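Local structure of putative type 11 methyltransferase (Sulfolobus solfataricus, 3I9F) at residues I79-S84 and V108-W113; V141-F146 and G154-R159. The protein is probably an S-adenosylmethionine-dependent methyltransferase that also binds zinc ions. One frame throughout, in Å; residues are numbered along the deposited sequence.

Contact 1: residues I79-S84 and V108-W113; sequences ILFANS and VIIIDW
With its CG turned anti to the backbone N (chi1 174°), Leu80 leans across to the neighbouring strand and lays CD1 against Ile109 CG2 at 3.7 Å, while Phe81, whose CG lies beside its backbone N, runs alongside Ile110 and points the same way. The Phe81 ring takes Val108 CG1 at its edge, near the ring plane, and Phe81 CB meets Ile110 CD1 at 3.7 Å. Branched aliphatic residues suit both faces of this central sheet, which are covered by helices: Phe81 and Ile79 pack under helix 91-101, Ile109 under helix 10-14. Strands 76-82 and 106-113 are parallel neighbours in a Rossmann-like methyltransferase sheet, joined by a beta-alpha-beta crossover through helix 91-101. Four backbone bonds join residues 79-84 to 108-113, among them Phe81 N to Ile109 O, 2.8 Å and almost straight. The last runs from Asn83 N to Ile111 O at 2.7 Å; asparagine tolerates the positive phi (55°) found here. A water links that same carbonyl to Ser84 N. The Asn83 side chain crosses Trp113, amide and ring planes 45° apart. The Asp112 carboxylate serves several partners: OD1 accepts a hydrogen bond from Trp113 N, and OD2 hydrogen-bonds with Tyr133 and His86.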
ATOM      1  N   ILE B  79       0.876  -6.706  14.774  1.00 35.57           N
ATOM      2  CA  ILE B  79      -0.444  -6.619  14.168  1.00 34.76           C
ATOM      3  C   ILE B  79      -1.433  -6.443  15.303  1.00 34.25           C
ATOM      4  O   ILE B  79      -1.522  -7.290  16.182  1.00 33.93           O
ATOM      5  CB  ILE B  79      -0.793  -7.929  13.419  1.00 34.87           C
ATOM      6  CG1 ILE B  79       0.142  -8.136  12.234  1.00 33.68           C
ATOM      7  CG2 ILE B  79      -2.225  -7.900  12.941  1.00 33.45           C
ATOM      8  CD1 ILE B  79       0.063  -9.486  11.637  1.00 32.11           C
ATOM      9  N   LEU B  80      -2.170  -5.347  15.289  1.00 33.60           N
ATOM     10  CA  LEU B  80      -3.192  -5.112  16.289  1.00 33.10           C
ATOM     11  C   LEU B  80      -4.576  -5.454  15.733  1.00 33.01           C
ATOM     12  O   LEU B  80      -4.955  -5.054  14.619  1.00 32.09           O
ATOM     13  CB  LEU B  80      -3.174  -3.655  16.718  1.00 32.66           C
ATOM     14  CG  LEU B  80      -4.284  -3.188  17.666  1.00 33.94           C
ATOM     15  CD1 LEU B  80      -4.183  -3.844  19.035  1.00 34.62           C
ATOM     16  CD2 LEU B  80      -4.278  -1.668  17.796  1.00 32.41           C
ATOM     17  N   PHE B  81      -5.334  -6.172  16.554  1.00 32.81           N
ATOM     18  CA  PHE B  81      -6.763  -6.406  16.345  1.00 31.73           C
ATOM     19  C   PHE B  81      -7.474  -5.817  17.523  1.00 31.53           C
ATOM     20  O   PHE B  81      -7.581  -6.441  18.550  1.00 30.41           O
ATOM     21  CB  PHE B  81      -7.042  -7.898  16.282  1.00 31.57           C
ATOM     22  CG  PHE B  81      -6.678  -8.539  14.976  1.00 29.38           C
ATOM     23  CD1 PHE B  81      -7.520  -8.443  13.882  1.00 30.38           C
ATOM     24  CD2 PHE B  81      -5.552  -9.279  14.863  1.00 30.72           C
ATOM     25  CE1 PHE B  81      -7.224  -9.040  12.712  1.00 30.31           C
ATOM     26  CE2 PHE B  81      -5.218  -9.892  13.674  1.00 31.46           C
ATOM     27  CZ  PHE B  81      -6.045  -9.765  12.595  1.00 32.75           C
ATOM     28  N   ALA B  82      -7.961  -4.596  17.364  1.00 32.99           N
ATOM     29  CA  ALA B  82      -8.656  -3.863  18.420  1.00 33.45           C
ATOM     30  C   ALA B  82     -10.154  -3.844  18.210  1.00 34.04           C
ATOM     31  O   ALA B  82     -10.678  -3.025  17.455  1.00 34.64           O
ATOM     32  CB  ALA B  82      -8.118  -2.393  18.499  1.00 33.83           C
ATOM     33  N   ASN B  83     -10.844  -4.709  18.927  1.00 34.74           N
ATOM     34  CA  ASN B  83     -12.312  -4.846  18.832  1.00 35.51           C
ATOM     35  C   ASN B  83     -12.786  -5.087  17.448  1.00 35.21           C
ATOM     36  O   ASN B  83     -13.848  -4.618  17.099  1.00 37.42           O
ATOM     37  CB  ASN B  83     -13.000  -3.616  19.385  1.00 35.26           C
ATOM     38  CG  ASN B  83     -12.490  -3.273  20.770  1.00 38.05           C
ATOM     39  OD1 ASN B  83     -12.563  -4.105  21.704  1.00 43.16           O
ATOM     40  ND2 ASN B  83     -11.903  -2.108  20.900  1.00 37.21           N
ATOM     41  N   SER B  84     -11.991  -5.782  16.649  1.00 34.08           N
ATOM     42  CA  SER B  84     -12.263  -5.843  15.222  1.00 33.57           C
ATOM     43  C   SER B  84     -12.340  -7.260  14.665  1.00 33.00           C
ATOM     44  O   SER B  84     -12.969  -7.442  13.669  1.00 34.35           O
ATOM     45  CB  SER B  84     -11.248  -5.012  14.424  1.00 32.81           C
ATOM     46  OG  SER B  84      -9.942  -5.528  14.583  1.00 32.83           O
ATOM     47  N   VAL B 108       1.196 -10.621  17.733  1.00 38.26           N
ATOM     48  CA  VAL B 108      -0.171 -10.195  17.499  1.00 36.55           C
ATOM     49  C   VAL B 108      -0.771  -9.669  18.797  1.00 36.28           C
ATOM     50  O   VAL B 108      -0.695 -10.322  19.816  1.00 34.67           O
ATOM     51  CB  VAL B 108      -1.020 -11.369  16.967  1.00 36.79           C
ATOM     52  CG1 VAL B 108      -2.527 -10.964  16.868  1.00 34.10           C
ATOM     53  CG2 VAL B 108      -0.449 -11.859  15.606  1.00 34.33           C
ATOM     54  N   ILE B 109      -1.364  -8.488  18.750  1.00 36.50           N
ATOM     55  CA  ILE B 109      -2.031  -7.918  19.906  1.00 37.55           C
ATOM     56  C   ILE B 109      -3.531  -7.970  19.709  1.00 38.14           C
ATOM     57  O   ILE B 109      -4.029  -7.352  18.793  1.00 39.13           O
ATOM     58  CB  ILE B 109      -1.658  -6.433  20.129  1.00 37.53           C
ATOM     59  CG1 ILE B 109      -0.133  -6.249  20.170  1.00 39.22           C
ATOM     60  CG2 ILE B 109      -2.256  -5.952  21.414  1.00 36.98           C
ATOM     61  CD1 ILE B 109       0.357  -4.892  19.650  1.00 39.14           C
ATOM     62  N   ILE B 110      -4.244  -8.686  20.586  1.00 38.48           N
ATOM     63  CA  ILE B 110      -5.699  -8.690  20.610  1.00 38.05           C
ATOM     64  C   ILE B 110      -6.243  -7.849  21.750  1.00 38.49           C
ATOM     65  O   ILE B 110      -5.877  -8.053  22.895  1.00 38.67           O
ATOM     66  CB  ILE B 110      -6.279 -10.123  20.826  1.00 38.26           C
ATOM     67  CG1 ILE B 110      -5.758 -11.111  19.767  1.00 37.58           C
ATOM     68  CG2 ILE B 110      -7.820 -10.101  20.867  1.00 35.32           C
ATOM     69  CD1 ILE B 110      -5.695 -10.576  18.384  1.00 36.91           C
ATOM     70  N   ILE B 111      -7.119  -6.907  21.420  1.00 38.86           N
ATOM     71  CA  ILE B 111      -8.008  -6.279  22.379  1.00 39.05           C
ATOM     72  C   ILE B 111      -9.432  -6.529  21.925  1.00 39.59           C
ATOM     73  O   ILE B 111      -9.748  -6.340  20.762  1.00 41.33           O
ATOM     74  CB  ILE B 111      -7.770  -4.770  22.469  1.00 39.46           C
ATOM     75  CG1 ILE B 111      -6.322  -4.505  22.933  1.00 40.73           C
ATOM     76  CG2 ILE B 111      -8.744  -4.139  23.445  1.00 36.94           C
ATOM     77  CD1 ILE B 111      -5.857  -3.061  22.720  1.00 41.70           C
ATOM     78  N   ASP B 112     -10.285  -6.991  22.829  1.00 39.57           N
ATOM     79  CA  ASP B 112     -11.681  -7.170  22.536  1.00 39.40           C
ATOM     80  C   ASP B 112     -12.467  -7.168  23.820  1.00 39.25           C
ATOM     81  O   ASP B 112     -11.898  -7.312  24.905  1.00 39.01           O
ATOM     82  CB  ASP B 112     -11.941  -8.495  21.791  1.00 39.40           C
ATOM     83  CG  ASP B 112     -13.109  -8.398  20.795  1.00 40.00           C
ATOM     84  OD1 ASP B 112     -13.837  -7.375  20.818  1.00 41.36           O
ATOM     85  OD2 ASP B 112     -13.290  -9.327  19.959  1.00 40.32           O
ATOM     86  N   TRP B 113     -13.784  -7.043  23.651  1.00 39.06           N
ATOM     87  CA  TRP B 113     -14.760  -7.001  24.710  1.00 39.67           C
ATOM     88  C   TRP B 113     -14.908  -8.311  25.451  1.00 40.94           C
ATOM     89  O   TRP B 113     -14.839  -9.351  24.845  1.00 41.74           O
ATOM     90  CB  TRP B 113     -16.102  -6.641  24.114  1.00 39.23           C
ATOM     91  CG  TRP B 113     -16.190  -5.246  23.602  1.00 39.45           C
ATOM     92  CD1 TRP B 113     -15.906  -4.823  22.346  1.00 39.44           C
ATOM     93  CD2 TRP B 113     -16.585  -4.085  24.337  1.00 38.14           C
ATOM     94  NE1 TRP B 113     -16.116  -3.465  22.239  1.00 39.63           N
ATOM     95  CE2 TRP B 113     -16.529  -2.984  23.447  1.00 39.30           C
ATOM     96  CE3 TRP B 113     -17.015  -3.872  25.642  1.00 38.26           C
ATOM     97  CZ2 TRP B 113     -16.893  -1.688  23.822  1.00 38.67           C
ATOM     98  CZ3 TRP B 113     -17.366  -2.569  26.032  1.00 37.91           C
ATOM     99  CH2 TRP B 113     -17.295  -1.501  25.127  1.00 39.56           C
TER
HETATM  100  O   HOH W   1     -10.149  -8.000  18.004  1.00 30.37           O

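Contact 2: residues V141-F146 and G154-R159; sequences VVEKRF and GLVLKR
Phe146 lays its ring over Gly154, whose CA sits 3.8 Å from the ring centroid and 22° off its normal, a CH-pi contact. The ring reaches this place because CG stands between the backbone N and the carbonyl carbon (chi1 68°), folding it across the partner strand; glycine, with no side chain, lets the ring lie directly on the backbone. Beyond the glycine, Phe146 CE2 touches Val156 CG2 at 4.2 Å, and Ile13 of helix 10-14 touches both Phe146 and Val156. On the other face Val142 CG2 meets Leu157 CD1 at 4.2 Å, and Arg145 runs alongside Leu155, Arg145 CG against Leu155 CD2 at 4.2 Å. The Arg145 guanidinium has Val142 CG1 over one face and makes a salt bridge through NE to Glu130, so a long, amphipathic chain serves well at this exposed margin. Glu143 passes Val156 obliquely and forms a salt bridge with Arg107 of the next strand but one. Val156 O receives Glu143 N at 2.9 Å and, weakly, Lys144 N at 3.4 Å. Two residues thus face one, the mark of a classic beta bulge, set here in the antiparallel hairpin of strands 140-146 and 152-159 that closes one margin of the methyltransferase sheet.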
ATOM      1  N   VAL B 141       0.678 -18.743  20.696  1.00 47.10           N
ATOM      2  CA  VAL B 141       0.467 -18.889  22.142  1.00 47.95           C
ATOM      3  C   VAL B 141       0.420 -17.527  22.780  1.00 47.60           C
ATOM      4  O   VAL B 141       1.040 -16.596  22.295  1.00 46.79           O
ATOM      5  CB  VAL B 141       1.560 -19.821  22.858  1.00 48.36           C
ATOM      6  CG1 VAL B 141       1.076 -21.288  22.842  1.00 48.53           C
ATOM      7  CG2 VAL B 141       2.932 -19.716  22.207  1.00 47.66           C
ATOM      8  N   VAL B 142      -0.331 -17.423  23.868  1.00 48.24           N
ATOM      9  CA  VAL B 142      -0.329 -16.207  24.666  1.00 48.93           C
ATOM     10  C   VAL B 142       0.990 -16.061  25.392  1.00 50.41           C
ATOM     11  O   VAL B 142       1.436 -16.988  26.062  1.00 49.84           O
ATOM     12  CB  VAL B 142      -1.416 -16.183  25.742  1.00 48.81           C
ATOM     13  CG1 VAL B 142      -1.363 -14.822  26.483  1.00 47.89           C
ATOM     14  CG2 VAL B 142      -2.792 -16.416  25.123  1.00 47.46           C
ATOM     15  N   GLU B 143       1.580 -14.878  25.253  1.00 51.86           N
ATOM     16  CA  GLU B 143       2.814 -14.508  25.902  1.00 53.08           C
ATOM     17  C   GLU B 143       2.511 -13.607  27.114  1.00 54.04           C
ATOM     18  O   GLU B 143       3.036 -13.846  28.198  1.00 54.97           O
ATOM     19  CB  GLU B 143       3.731 -13.809  24.885  1.00 53.43           C
ATOM     20  CG  GLU B 143       4.693 -12.812  25.476  1.00 54.36           C
ATOM     21  CD  GLU B 143       5.860 -12.520  24.582  1.00 56.10           C
ATOM     22  OE1 GLU B 143       5.730 -11.677  23.676  1.00 56.22           O
ATOM     23  OE2 GLU B 143       6.930 -13.125  24.811  1.00 59.45           O
ATOM     24  N   LYS B 144       1.692 -12.568  26.923  1.00 54.45           N
ATOM     25  CA  LYS B 144       1.218 -11.740  28.024  1.00 54.90           C
ATOM     26  C   LYS B 144      -0.307 -11.575  27.998  1.00 54.31           C
ATOM     27  O   LYS B 144      -0.945 -11.737  26.955  1.00 53.52           O
ATOM     28  CB  LYS B 144       1.836 -10.355  27.947  1.00 55.52           C
ATOM     29  CG  LYS B 144       3.333 -10.298  28.148  1.00 59.64           C
ATOM     30  CD  LYS B 144       3.950  -8.984  27.532  1.00 63.91           C
ATOM     31  CE  LYS B 144       5.440  -8.784  27.905  1.00 66.37           C
ATOM     32  NZ  LYS B 144       6.227 -10.084  27.961  1.00 67.50           N
ATOM     33  N   ARG B 145      -0.872 -11.216  29.152  1.00 53.87           N
ATOM     34  CA  ARG B 145      -2.272 -10.771  29.252  1.00 53.36           C
ATOM     35  C   ARG B 145      -2.370  -9.429  29.926  1.00 53.65           C
ATOM     36  O   ARG B 145      -1.544  -9.098  30.745  1.00 55.14           O
ATOM     37  CB  ARG B 145      -3.085 -11.725  30.075  1.00 52.75           C
ATOM     38  CG  ARG B 145      -3.091 -13.095  29.567  1.00 51.86           C
ATOM     39  CD  ARG B 145      -4.201 -13.849  30.218  1.00 50.56           C
ATOM     40  NE  ARG B 145      -4.312 -15.180  29.653  1.00 50.60           N
ATOM     41  CZ  ARG B 145      -3.463 -16.170  29.887  1.00 53.21           C
ATOM     42  NH1 ARG B 145      -2.417 -15.995  30.696  1.00 53.75           N
ATOM     43  NH2 ARG B 145      -3.656 -17.352  29.306  1.00 53.66           N
ATOM     44  N   PHE B 146      -3.397  -8.664  29.603  1.00 54.08           N
ATOM     45  CA  PHE B 146      -3.599  -7.346  30.200  1.00 54.03           C
ATOM     46  C   PHE B 146      -5.072  -6.924  30.100  1.00 54.49           C
ATOM     47  O   PHE B 146      -5.824  -7.480  29.313  1.00 54.33           O
ATOM     48  CB  PHE B 146      -2.650  -6.310  29.590  1.00 53.71           C
ATOM     49  CG  PHE B 146      -2.921  -5.990  28.153  1.00 53.89           C
ATOM     50  CD1 PHE B 146      -3.515  -4.767  27.794  1.00 53.92           C
ATOM     51  CD2 PHE B 146      -2.583  -6.890  27.148  1.00 52.45           C
ATOM     52  CE1 PHE B 146      -3.771  -4.458  26.453  1.00 52.36           C
ATOM     53  CE2 PHE B 146      -2.831  -6.581  25.800  1.00 51.97           C
ATOM     54  CZ  PHE B 146      -3.430  -5.373  25.454  1.00 50.76           C
ATOM     55  N   GLY B 154      -7.177  -8.337  26.844  1.00 39.32           N
ATOM     56  CA  GLY B 154      -6.051  -7.993  25.979  1.00 39.00           C
ATOM     57  C   GLY B 154      -5.058  -9.141  25.975  1.00 39.04           C
ATOM     58  O   GLY B 154      -4.766  -9.702  27.011  1.00 38.94           O
ATOM     59  N   LEU B 155      -4.565  -9.527  24.803  1.00 39.28           N
ATOM     60  CA  LEU B 155      -3.544 -10.567  24.703  1.00 39.05           C
ATOM     61  C   LEU B 155      -2.385 -10.089  23.827  1.00 39.57           C
ATOM     62  O   LEU B 155      -2.560  -9.239  22.932  1.00 40.26           O
ATOM     63  CB  LEU B 155      -4.118 -11.838  24.110  1.00 38.66           C
ATOM     64  CG  LEU B 155      -5.457 -12.369  24.638  1.00 38.71           C
ATOM     65  CD1 LEU B 155      -6.016 -13.352  23.606  1.00 35.25           C
ATOM     66  CD2 LEU B 155      -5.327 -13.033  26.042  1.00 37.91           C
ATOM     67  N   VAL B 156      -1.196 -10.596  24.129  1.00 39.40           N
ATOM     68  CA  VAL B 156      -0.075 -10.457  23.259  1.00 39.39           C
ATOM     69  C   VAL B 156       0.246 -11.883  22.932  1.00 40.21           C
ATOM     70  O   VAL B 156       0.297 -12.716  23.821  1.00 41.68           O
ATOM     71  CB  VAL B 156       1.113  -9.770  23.935  1.00 39.90           C
ATOM     72  CG1 VAL B 156       2.330  -9.654  22.937  1.00 37.65           C
ATOM     73  CG2 VAL B 156       0.687  -8.396  24.520  1.00 38.78           C
ATOM     74  N   LEU B 157       0.443 -12.162  21.656  1.00 40.26           N
ATOM     75  CA  LEU B 157       0.522 -13.493  21.147  1.00 40.38           C
ATOM     76  C   LEU B 157       1.812 -13.606  20.349  1.00 41.22           C
ATOM     77  O   LEU B 157       2.155 -12.674  19.655  1.00 40.53           O
ATOM     78  CB  LEU B 157      -0.642 -13.698  20.191  1.00 40.30           C
ATOM     79  CG  LEU B 157      -1.919 -14.405  20.557  1.00 40.54           C
ATOM     80  CD1 LEU B 157      -2.473 -13.867  21.822  1.00 41.31           C
ATOM     81  CD2 LEU B 157      -2.907 -14.254  19.413  1.00 39.61           C
ATOM     82  N   LYS B 158       2.495 -14.747  20.427  1.00 42.82           N
ATOM     83  CA  LYS B 158       3.656 -15.042  19.602  1.00 44.66           C
ATOM     84  C   LYS B 158       3.436 -16.355  18.910  1.00 45.23           C
ATOM     85  O   LYS B 158       2.640 -17.141  19.338  1.00 43.45           O
ATOM     86  CB  LYS B 158       4.915 -15.174  20.469  1.00 46.08           C
ATOM     87  CG  LYS B 158       4.838 -16.330  21.522  1.00 48.63           C
ATOM     88  CD  LYS B 158       6.016 -16.369  22.486  1.00 52.83           C
ATOM     89  CE  LYS B 158       6.962 -17.536  22.232  1.00 56.82           C
ATOM     90  NZ  LYS B 158       7.725 -17.884  23.463  1.00 58.12           N
ATOM     91  N   ARG B 159       4.199 -16.609  17.864  1.00 47.64           N
ATOM     92  CA  ARG B 159       4.076 -17.862  17.142  1.00 50.18           C
ATOM     93  C   ARG B 159       4.478 -19.069  17.967  1.00 52.46           C
ATOM     94  O   ARG B 159       5.484 -19.020  18.658  1.00 53.13           O
ATOM     95  CB  ARG B 159       4.988 -17.842  15.930  1.00 50.33           C
ATOM     96  CG  ARG B 159       4.591 -16.880  14.833  1.00 50.48           C
ATOM     97  CD  ARG B 159       5.556 -17.073  13.706  1.00 49.12           C
ATOM     98  NE  ARG B 159       5.398 -16.167  12.568  1.00 49.17           N
ATOM     99  CZ  ARG B 159       4.581 -16.363  11.525  1.00 44.03           C
ATOM    100  NH1 ARG B 159       3.758 -17.381  11.493  1.00 41.69           N
ATOM    101  NH2 ARG B 159       4.582 -15.503  10.509  1.00 43.40           N
TER

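Both contacts belong to one mixed sheet and meet through neighbouring strands 106-113 and 152-159, where Ile110 O lies 2.7 Å from Leu155 N and Val108 O 2.8 Å from Leu157 N, both probable hydrogen bonds. Contact 1 is core: parallel strands joined through a helix, mostly buried, with largely apolar side chains under helices and polar residues gathered toward the strand ends. Contact 2 is a local hairpin at the sheet margin, only partly buried: Leu155, Val156 and Leu157 of 154-159 are buried, whereas Glu143 and Arg145 of 141-146 reach outside the hairpin for their salt bridges. Helix 10-14 covers parts of both, so the contrast is of an apolar core against charge pairing at the margin.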